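Local coordinates for protein 4-amino-4-deoxychorismate lyase (Legionella pneumophila, PDB 3LUL) that belongs to the class IV aminotransferase family of pyridoxal-phosphate-dependent proteins and carries the cofactor covalently bound, at residues L130-N135 and F166-H171. Numbering follows the deposited sequence.
Sequences LRDKAN and FNTENH
With CG lodged between its backbone N and carbonyl carbon (chi1 73°) and the chain extended beyond, Lys-133 reaches across to Glu-169, whose own chain is extended with CG anti to the carbonyl carbon (chi1 -63°). Lys-133 NZ meets Glu-169 OE2 on the syn side of the carboxylate, a salt bridge between two type I turns; its 2.5 Å is unusually short and the exact length doubtful. The second turn starts at Asn-167, itself part of a brief parallel pairing with Arg-131, in which Arg-131 N donates to Phe-166 O (3.0 Å) and Thr-168 N to Arg-131 O (2.9 Å), the second bond more bent. A water joins Lys-133 N to Thr-168 OG1. Asn-167 OD1 accepts from Glu-169 N, forming an Asx turn, and also from His-171 N; the two donors reach it from opposite faces of its amide plane. On the sheet face opposite Arg-131 and Asn-167, Leu-130 CD2 lies 3.9 Å from Phe-166 CB; Leu-130 CB also meets Thr-168 CG2, in the turn, at 3.7 Å. The pairing thus joins the ends of strands 122-131 and 162-167. Arg-131 runs on to a salt bridge with Glu-147 of helix 146-157, Phe-166 packs against helix 224-228 and strand 172-175, and Asp-132 OD2 accepts from Leu-130 N of the second subunit, placing the contact at the dimer interface.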
loop_
_atom_site.group_PDB
_atom_site.type_symbol
_atom_site.label_atom_id
_atom_site.label_comp_id
_atom_site.label_asym_id
_atom_site.label_seq_id
_atom_site.Cartn_x
_atom_site.Cartn_y
_atom_site.Cartn_z
ATOM N N LEU B 130 8.096 8.772 -9.349
ATOM C CA LEU B 130 6.912 9.600 -9.603
ATOM C C LEU B 130 5.605 8.824 -9.437
ATOM O O LEU B 130 5.577 7.613 -9.612
ATOM C CB LEU B 130 7.004 10.217 -10.986
ATOM C CG LEU B 130 8.308 11.005 -11.293
ATOM C CD1 LEU B 130 8.288 11.547 -12.760
ATOM C CD2 LEU B 130 8.591 12.140 -10.320
ATOM N N ARG B 131 4.530 9.553 -9.152
ATOM C CA ARG B 131 3.180 9.000 -9.000
ATOM C C ARG B 131 2.302 9.411 -10.168
ATOM O O ARG B 131 2.303 10.560 -10.581
ATOM C CB ARG B 131 2.521 9.482 -7.705
ATOM C CG ARG B 131 3.210 9.013 -6.472
ATOM C CD ARG B 131 2.706 9.698 -5.183
ATOM N NE ARG B 131 3.297 9.021 -4.031
ATOM C CZ ARG B 131 3.033 9.367 -2.768
ATOM N NH1 ARG B 131 2.221 10.382 -2.519
ATOM N NH2 ARG B 131 3.573 8.693 -1.765
ATOM N N ASP B 132 1.521 8.473 -10.687
ATOM C CA ASP B 132 0.487 8.800 -11.670
ATOM C C ASP B 132 -0.674 9.430 -10.925
ATOM O O ASP B 132 -1.254 8.835 -10.038
ATOM C CB ASP B 132 0.007 7.543 -12.407
ATOM C CG ASP B 132 -0.761 7.857 -13.675
ATOM O OD1 ASP B 132 -1.380 8.932 -13.744
ATOM O OD2 ASP B 132 -0.745 7.026 -14.606
ATOM N N LYS B 133 -1.047 10.649 -11.314
ATOM C CA LYS B 133 -2.198 11.312 -10.714
ATOM C C LYS B 133 -3.510 10.502 -10.892
ATOM O O LYS B 133 -4.477 10.684 -10.141
ATOM C CB LYS B 133 -2.346 12.725 -11.334
ATOM C CG LYS B 133 -2.870 12.725 -12.752
ATOM C CD LYS B 133 -2.900 14.148 -13.340
ATOM C CE LYS B 133 -3.648 14.171 -14.659
ATOM N NZ LYS B 133 -3.248 15.372 -15.443
ATOM N N ALA B 134 -3.521 9.561 -11.841
ATOM C CA ALA B 134 -4.677 8.684 -12.090
ATOM C C ALA B 134 -4.755 7.460 -11.175
ATOM O O ALA B 134 -5.727 6.709 -11.233
ATOM C CB ALA B 134 -4.709 8.260 -13.572
ATOM N N ASN B 135 -3.734 7.227 -10.337
ATOM C CA ASN B 135 -3.705 6.092 -9.436
ATOM C C ASN B 135 -4.595 6.451 -8.237
ATOM O O ASN B 135 -4.286 7.366 -7.486
ATOM C CB ASN B 135 -2.259 5.815 -8.990
ATOM C CG ASN B 135 -2.119 4.625 -8.137
ATOM O OD1 ASN B 135 -3.047 4.200 -7.480
ATOM N ND2 ASN B 135 -0.908 4.055 -8.135
ATOM N N PHE B 166 6.322 14.014 -6.256
ATOM C CA PHE B 166 5.920 14.580 -7.515
ATOM C C PHE B 166 5.142 13.555 -8.376
ATOM O O PHE B 166 5.309 12.317 -8.229
ATOM C CB PHE B 166 7.145 15.069 -8.251
ATOM C CG PHE B 166 7.829 16.254 -7.578
ATOM C CD1 PHE B 166 8.620 16.071 -6.449
ATOM C CD2 PHE B 166 7.663 17.543 -8.073
ATOM C CE1 PHE B 166 9.223 17.191 -5.797
ATOM C CE2 PHE B 166 8.275 18.638 -7.433
ATOM C CZ PHE B 166 9.049 18.447 -6.314
ATOM N N ASN B 167 4.261 14.072 -9.229
ATOM C CA ASN B 167 3.525 13.223 -10.156
ATOM C C ASN B 167 4.312 13.072 -11.466
ATOM O O ASN B 167 5.390 13.674 -11.628
ATOM C CB ASN B 167 2.044 13.648 -10.360
ATOM C CG ASN B 167 1.867 14.977 -11.066
ATOM O OD1 ASN B 167 2.730 15.423 -11.814
ATOM N ND2 ASN B 167 0.695 15.593 -10.861
ATOM N N THR B 168 3.795 12.238 -12.371
ATOM C CA THR B 168 4.461 11.955 -13.642
ATOM C C THR B 168 4.402 13.110 -14.653
ATOM O O THR B 168 5.032 13.046 -15.713
ATOM C CB THR B 168 3.933 10.617 -14.271
ATOM O OG1 THR B 168 2.524 10.730 -14.472
ATOM C CG2 THR B 168 4.236 9.410 -13.353
ATOM N N GLU B 169 3.718 14.204 -14.294
ATOM C CA GLU B 169 3.774 15.454 -15.057
ATOM C C GLU B 169 4.767 16.432 -14.412
ATOM O O GLU B 169 4.790 17.589 -14.777
ATOM C CB GLU B 169 2.367 16.076 -15.154
ATOM C CG GLU B 169 1.375 15.175 -15.927
ATOM C CD GLU B 169 -0.086 15.606 -15.789
ATOM O OE1 GLU B 169 -0.394 16.511 -14.984
ATOM O OE2 GLU B 169 -0.953 15.026 -16.479
ATOM N N ASN B 170 5.588 15.932 -13.477
ATOM C CA ASN B 170 6.568 16.718 -12.715
ATOM C C ASN B 170 5.963 17.854 -11.917
ATOM O O ASN B 170 6.602 18.885 -11.705
ATOM C CB ASN B 170 7.687 17.208 -13.610
ATOM C CG ASN B 170 8.370 16.076 -14.316
ATOM O OD1 ASN B 170 8.306 15.981 -15.533
ATOM N ND2 ASN B 170 9.018 15.204 -13.555
ATOM N N HIS B 171 4.752 17.640 -11.421
ATOM C CA HIS B 171 4.111 18.613 -10.536
ATOM C C HIS B 171 4.125 18.062 -9.107
ATOM O O HIS B 171 3.954 16.858 -8.886
ATOM C CB HIS B 171 2.701 18.931 -10.993
ATOM C CG HIS B 171 2.638 19.607 -12.328
ATOM N ND1 HIS B 171 1.695 19.278 -13.279
ATOM C CD2 HIS B 171 3.404 20.577 -12.878
ATOM C CE1 HIS B 171 1.882 20.017 -14.356
ATOM N NE2 HIS B 171 2.914 20.814 -14.142
HETATM O O HOH W 1 0.434 12.215 -13.262
#